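Local coordinates for protein R.MvaI (Kocuria varians, PDB 2OA9) that probably cleaves double-stranded DNA as a monomeric, metal-dependent restriction endonuclease that recognizes its target sequence asymmetrically, at residues N89-K94 and M143-V148; N109-S114 and E135-Q140. One frame throughout, in Å; residues are numbered along the deposited sequence.

Interaction 1 (N89-K94 and M143-V148); sequences NRYGKK and MIDNSV
Tyr91 and Arg90, on the last turn of helix 83-91, meet Ile144 and Asp145 at a classic beta bulge, where both residues of strand 143-151 face Val136 on the neighbouring strand of a three-stranded antiparallel sheet. The polar part of the contact is a short chain of bonds. The hydroxyl OH of Tyr91 donates to OD2 of Asp145 at 2.7 Å, on the anti side of the carboxylate and 21° out of its plane. In turn Arg90 NH1 donates to Tyr91 OH at 3.1 Å, close to straight at 160° and near the guanidinium plane; the direct salt bridge from Arg90 NH1 to Asp145 OD2 is long, 3.6 Å. With CG anti to the backbone N (chi1 -175°), Asp145 extends its carboxylate across to the phenol. The apolar part is a contact of Tyr91 CE2 with Ile144 CD1 at 3.9 Å, while Arg90 CG lies over one face of the Tyr91 ring, toward its rim. The rings of Tyr91 and Tyr119 meet edge-to-face. Replacing Asp145 by an alanine would probably leave the Tyr91 hydroxyl without its acceptor, take away the carboxylate near Arg90 and undo the turn to Ser147. Asp145 OD1 takes two bonds from Ser147: one from N at 3.0 Å, which closes an Asx turn, and one from OG at 2.7 Å on its syn lone pair.

Interaction 2 (N109-S114 and E135-Q140); sequences NRKTNS and EVFDKQ
Lys111 lies with its aliphatic chain on the ring of Phe137, joining the irregular loop between strands 100-106 and 119-126 to the middle strand, 131-138, of the three-stranded antiparallel sheet. The side chain can be followed outward. CB leaves the backbone on the side facing the strand, and with CG anti to the carbonyl carbon (chi1 -71°) the chain is carried over the ring. Lys111 CG reaches it first, 3.8 Å from Phe137 CE2. CD does most of the touching: Lys111 CD stands 3.5 Å from the Phe137 ring centroid and 13° off the normal, the geometry of a CH-pi contact over the middle of the face, and its closest ring atom is Phe137 CD2 at 3.4 Å. A bend at chi3 then turns CE off the ring, and NZ ends among oxygens. Lys111 NZ donates to a water at 2.8 Å, and that water also lies 2.8 Å from Asp138 O, so it can link the ammonium to the backbone at Asp138. The principal charged partner of NZ is Asp141 OD1, in the turn leading to strand 143-151, in a salt bridge.

A second lysine crosses in the reverse sense. Lys139, its chain bent at chi2, brings NZ to Ser114 O at 2.8 Å, approaching from above the carbonyl plane, 40° out of it, and it also forms a salt bridge with Asp120 OD1. Each lysine has an acidic partner; Lys139 also bonds directly to a main-chain oxygen, whereas Lys111 may reach one through the water. The chemistry implies a divided role for Lys111: its methylenes cover the buried aromatic ring, while its charge is met by carboxylate and water.

How the interactions relate
Each interaction has one segment in the three-stranded antiparallel sheet, on the neighbouring strands 143-151 and 131-138, and the centres of interactions 1 and 2 are 11 Å apart. Val136 ties them together: its O is 2.8 Å from Ile144 N and its N 2.9 Å from Asp145 O, both probable hydrogen bonds. Side-chain packing joins them as well, with Met143 SD 3.6 Å from Glu135 CG. Asp124 on strand 119-126, a calcium ligand in another structure of this protein, is about 8 Å from Phe137 and about 12 Å from Asp145, side chain to side chain. A bound cadmium ion lies about 10 Å from the Phe137 side chain.

Interaction 1 (N89-K94 and M143-V148)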
loop_
_atom_site.group_PDB
_atom_site.type_symbol
_atom_site.label_atom_id
_atom_site.label_comp_id
_atom_site.label_asym_id
_atom_site.label_seq_id
_atom_site.Cartn_x
_atom_site.Cartn_y
_atom_site.Cartn_z
ATOM N N ASN A 89 2.639 17.523 -18.715
ATOM C CA ASN A 89 2.827 18.644 -19.624
ATOM C C ASN A 89 1.581 19.543 -19.622
ATOM O O ASN A 89 1.699 20.764 -19.591
ATOM C CB ASN A 89 3.136 18.192 -21.017
ATOM C CG ASN A 89 4.615 17.896 -21.197
ATOM O OD1 ASN A 89 5.394 18.404 -20.434
ATOM N ND2 ASN A 89 4.970 17.055 -22.135
ATOM N N ARG A 90 0.394 18.953 -19.620
ATOM C CA ARG A 90 -0.837 19.736 -19.711
ATOM C C ARG A 90 -1.209 20.358 -18.369
ATOM O O ARG A 90 -1.494 21.546 -18.297
ATOM C CB ARG A 90 -1.996 18.909 -20.263
ATOM C CG ARG A 90 -3.245 19.725 -20.488
ATOM C CD ARG A 90 -4.414 18.933 -20.957
ATOM N NE ARG A 90 -4.225 18.350 -22.278
ATOM C CZ ARG A 90 -5.081 17.473 -22.800
ATOM N NH1 ARG A 90 -6.143 17.068 -22.117
ATOM N NH2 ARG A 90 -4.850 16.956 -24.001
ATOM N N TYR A 91 -1.206 19.565 -17.300
ATOM C CA TYR A 91 -1.763 19.987 -16.008
ATOM C C TYR A 91 -0.715 20.274 -14.939
ATOM O O TYR A 91 -1.056 20.785 -13.881
ATOM C CB TYR A 91 -2.772 18.968 -15.465
ATOM C CG TYR A 91 -3.864 18.590 -16.437
ATOM C CD1 TYR A 91 -4.084 17.240 -16.763
ATOM C CD2 TYR A 91 -4.686 19.532 -17.026
ATOM C CE1 TYR A 91 -5.066 16.872 -17.683
ATOM C CE2 TYR A 91 -5.675 19.169 -17.911
ATOM C CZ TYR A 91 -5.868 17.821 -18.268
ATOM O OH TYR A 91 -6.828 17.461 -19.166
ATOM N N GLY A 92 0.549 19.994 -15.210
ATOM C CA GLY A 92 1.604 20.138 -14.211
ATOM C C GLY A 92 2.151 21.552 -14.122
ATOM O O GLY A 92 1.605 22.486 -14.696
ATOM N N LYS A 93 3.279 21.697 -13.437
ATOM C CA LYS A 93 3.885 23.010 -13.213
ATOM C C LYS A 93 5.352 22.926 -13.567
ATOM O O LYS A 93 5.922 21.843 -13.623
ATOM C CB LYS A 93 3.716 23.460 -11.780
ATOM C CG LYS A 93 4.446 22.620 -10.750
ATOM C CD LYS A 93 4.408 23.225 -9.310
ATOM C CE LYS A 93 4.719 22.181 -8.252
ATOM N NZ LYS A 93 4.590 22.711 -6.856
ATOM N N LYS A 94 5.978 24.069 -13.812
ATOM C CA LYS A 94 7.385 24.094 -14.161
ATOM C C LYS A 94 8.250 23.845 -12.912
ATOM O O LYS A 94 7.969 24.357 -11.829
ATOM C CB LYS A 94 7.750 25.433 -14.822
ATOM C CG LYS A 94 7.360 25.551 -16.283
ATOM C CD LYS A 94 7.784 26.919 -16.857
ATOM N N MET A 143 -15.178 20.446 -14.958
ATOM C CA MET A 143 -14.515 19.141 -15.165
ATOM C C MET A 143 -14.166 19.026 -16.643
ATOM O O MET A 143 -15.029 18.784 -17.486
ATOM C CB MET A 143 -15.441 17.999 -14.738
ATOM C CG MET A 143 -14.902 16.943 -13.852
ATOM S SD MET A 143 -15.232 15.273 -14.392
ATOM C CE MET A 143 -13.972 15.320 -15.654
ATOM N N ILE A 144 -12.898 19.219 -16.944
ATOM C CA ILE A 144 -12.441 19.401 -18.327
ATOM C C ILE A 144 -12.010 18.081 -18.938
ATOM O O ILE A 144 -11.837 17.999 -20.160
ATOM C CB ILE A 144 -11.366 20.530 -18.483
ATOM C CG1 ILE A 144 -10.181 20.269 -17.561
ATOM C CG2 ILE A 144 -11.978 21.937 -18.225
ATOM C CD1 ILE A 144 -9.006 21.159 -17.751
ATOM N N ASP A 145 -11.801 17.054 -18.119
ATOM C CA ASP A 145 -11.205 15.813 -18.636
ATOM C C ASP A 145 -11.404 14.702 -17.649
ATOM O O ASP A 145 -11.016 14.858 -16.490
ATOM C CB ASP A 145 -9.706 16.075 -18.835
ATOM C CG ASP A 145 -8.932 14.934 -19.494
ATOM O OD1 ASP A 145 -9.523 14.003 -20.057
ATOM O OD2 ASP A 145 -7.678 14.974 -19.571
ATOM N N ASN A 146 -11.916 13.570 -18.114
ATOM C CA ASN A 146 -11.962 12.344 -17.319
ATOM C C ASN A 146 -11.514 11.140 -18.167
ATOM O O ASN A 146 -11.911 9.992 -17.921
ATOM C CB ASN A 146 -13.338 12.141 -16.679
ATOM C CG ASN A 146 -14.398 11.881 -17.674
ATOM O OD1 ASN A 146 -14.219 12.046 -18.885
ATOM N ND2 ASN A 146 -15.558 11.474 -17.155
ATOM N N SER A 147 -10.658 11.395 -19.137
ATOM C CA SER A 147 -10.177 10.376 -20.068
ATOM C C SER A 147 -9.137 9.423 -19.545
ATOM O O SER A 147 -9.028 8.285 -20.067
ATOM C CB SER A 147 -9.679 11.035 -21.357
ATOM O OG SER A 147 -8.467 11.741 -21.145
ATOM N N VAL A 148 -8.378 9.840 -18.546
ATOM C CA VAL A 148 -7.288 9.049 -18.019
ATOM C C VAL A 148 -7.852 8.023 -17.042
ATOM O O VAL A 148 -8.647 8.371 -16.153
ATOM C CB VAL A 148 -6.207 9.960 -17.347
ATOM C CG1 VAL A 148 -5.185 9.107 -16.688
ATOM C CG2 VAL A 148 -5.550 10.909 -18.382
#

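Interaction 2 (N109-S114 and E135-Q140)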
loop_
_atom_site.group_PDB
_atom_site.type_symbol
_atom_site.label_atom_id
_atom_site.label_comp_id
_atom_site.label_asym_id
_atom_site.label_seq_id
_atom_site.Cartn_x
_atom_site.Cartn_y
_atom_site.Cartn_z
ATOM N N ASN A 109 -12.971 10.994 -2.601
ATOM C CA ASN A 109 -14.058 11.552 -1.800
ATOM C C ASN A 109 -14.198 13.074 -1.943
ATOM O O ASN A 109 -15.298 13.634 -1.737
ATOM C CB ASN A 109 -13.872 11.156 -0.337
ATOM C CG ASN A 109 -12.614 11.742 0.296
ATOM O OD1 ASN A 109 -11.570 11.773 -0.317
ATOM N ND2 ASN A 109 -12.718 12.176 1.572
ATOM N N ARG A 110 -13.092 13.746 -2.258
ATOM C CA ARG A 110 -13.046 15.201 -2.401
ATOM C C ARG A 110 -12.143 15.502 -3.567
ATOM O O ARG A 110 -11.254 14.702 -3.880
ATOM C CB ARG A 110 -12.373 15.859 -1.180
ATOM C CG ARG A 110 -12.590 15.216 0.189
ATOM C CD ARG A 110 -12.328 16.202 1.367
ATOM N NE ARG A 110 -13.486 16.384 2.247
ATOM C CZ ARG A 110 -14.631 16.978 1.893
ATOM N NH1 ARG A 110 -14.807 17.489 0.672
ATOM N NH2 ARG A 110 -15.614 17.079 2.780
ATOM N N LYS A 111 -12.349 16.644 -4.198
ATOM C CA LYS A 111 -11.355 17.217 -5.105
ATOM C C LYS A 111 -10.197 17.763 -4.291
ATOM O O LYS A 111 -10.383 18.254 -3.170
ATOM C CB LYS A 111 -11.927 18.437 -5.803
ATOM C CG LYS A 111 -12.979 18.221 -6.818
ATOM C CD LYS A 111 -13.035 19.454 -7.757
ATOM C CE LYS A 111 -13.512 20.718 -7.083
ATOM N NZ LYS A 111 -13.811 21.796 -8.068
ATOM N N THR A 112 -9.033 17.826 -4.914
ATOM C CA THR A 112 -7.881 18.510 -4.348
ATOM C C THR A 112 -8.120 19.994 -4.417
ATOM O O THR A 112 -9.026 20.457 -5.104
ATOM C CB THR A 112 -6.571 18.177 -5.097
ATOM O OG1 THR A 112 -6.645 18.570 -6.496
ATOM C CG2 THR A 112 -6.263 16.649 -5.078
ATOM N N ASN A 113 -7.326 20.748 -3.650
ATOM C CA ASN A 113 -7.390 22.218 -3.702
ATOM C C ASN A 113 -6.017 22.888 -3.520
ATOM O O ASN A 113 -5.872 23.810 -2.723
ATOM C CB ASN A 113 -8.414 22.770 -2.692
ATOM C CG ASN A 113 -8.967 24.124 -3.109
ATOM O OD1 ASN A 113 -10.131 24.253 -3.494
ATOM N ND2 ASN A 113 -8.129 25.132 -3.063
ATOM N N SER A 114 -5.024 22.452 -4.295
ATOM C CA SER A 114 -3.654 22.965 -4.156
ATOM C C SER A 114 -3.477 24.302 -4.875
ATOM O O SER A 114 -3.863 24.485 -6.033
ATOM C CB SER A 114 -2.594 21.964 -4.689
ATOM O OG SER A 114 -1.286 22.563 -4.819
ATOM N N GLU A 135 -10.412 12.488 -12.779
ATOM C CA GLU A 135 -11.086 13.697 -13.153
ATOM C C GLU A 135 -10.233 14.929 -12.917
ATOM O O GLU A 135 -9.610 15.054 -11.853
ATOM C CB GLU A 135 -12.381 13.831 -12.336
ATOM C CG GLU A 135 -13.406 12.726 -12.541
ATOM C CD GLU A 135 -14.629 12.859 -11.635
ATOM O OE1 GLU A 135 -14.535 13.392 -10.496
ATOM O OE2 GLU A 135 -15.686 12.367 -12.082
ATOM N N VAL A 136 -10.232 15.825 -13.902
ATOM C CA VAL A 136 -9.442 17.044 -13.862
ATOM C C VAL A 136 -10.390 18.220 -13.973
ATOM O O VAL A 136 -11.244 18.255 -14.851
ATOM C CB VAL A 136 -8.381 17.083 -14.963
ATOM C CG1 VAL A 136 -7.467 18.230 -14.759
ATOM C CG2 VAL A 136 -7.556 15.769 -15.026
ATOM N N PHE A 137 -10.208 19.176 -13.073
ATOM C CA PHE A 137 -11.038 20.356 -12.983
ATOM C C PHE A 137 -10.168 21.577 -13.117
ATOM O O PHE A 137 -9.051 21.635 -12.577
ATOM C CB PHE A 137 -11.728 20.429 -11.607
ATOM C CG PHE A 137 -12.583 19.240 -11.277
ATOM C CD1 PHE A 137 -13.949 19.262 -11.455
ATOM C CD2 PHE A 137 -12.008 18.101 -10.738
ATOM C CE1 PHE A 137 -14.733 18.164 -11.130
ATOM C CE2 PHE A 137 -12.793 16.987 -10.445
ATOM C CZ PHE A 137 -14.122 17.015 -10.649
ATOM N N ASP A 138 -10.674 22.586 -13.810
ATOM C CA ASP A 138 -10.024 23.893 -13.693
ATOM C C ASP A 138 -10.543 24.606 -12.443
ATOM O O ASP A 138 -11.405 24.090 -11.683
ATOM C CB ASP A 138 -10.088 24.710 -14.982
ATOM C CG ASP A 138 -11.473 25.183 -15.332
ATOM O OD1 ASP A 138 -12.362 25.300 -14.448
ATOM O OD2 ASP A 138 -11.745 25.522 -16.517
ATOM N N LYS A 139 -9.954 25.756 -12.187
ATOM C CA LYS A 139 -10.192 26.481 -10.934
ATOM C C LYS A 139 -11.559 27.145 -10.922
ATOM O O LYS A 139 -11.997 27.628 -9.874
ATOM C CB LYS A 139 -9.069 27.517 -10.680
ATOM C CG LYS A 139 -7.718 26.894 -10.342
ATOM C CD LYS A 139 -7.732 26.072 -9.066
ATOM C CE LYS A 139 -6.358 25.464 -8.790
ATOM N NZ LYS A 139 -6.249 24.949 -7.385
ATOM N N GLN A 140 -12.232 27.148 -12.071
ATOM C CA GLN A 140 -13.630 27.554 -12.165
ATOM C C GLN A 140 -14.616 26.371 -12.025
ATOM O O GLN A 140 -15.785 26.506 -12.375
ATOM C CB GLN A 140 -13.854 28.311 -13.480
ATOM C CG GLN A 140 -13.057 29.626 -13.629
ATOM C CD GLN A 140 -11.575 29.417 -13.928
ATOM O OE1 GLN A 140 -10.695 30.012 -13.264
ATOM N NE2 GLN A 140 -11.285 28.599 -14.945
HETATM O O HOH W 1 -11.574 23.122 -9.033
#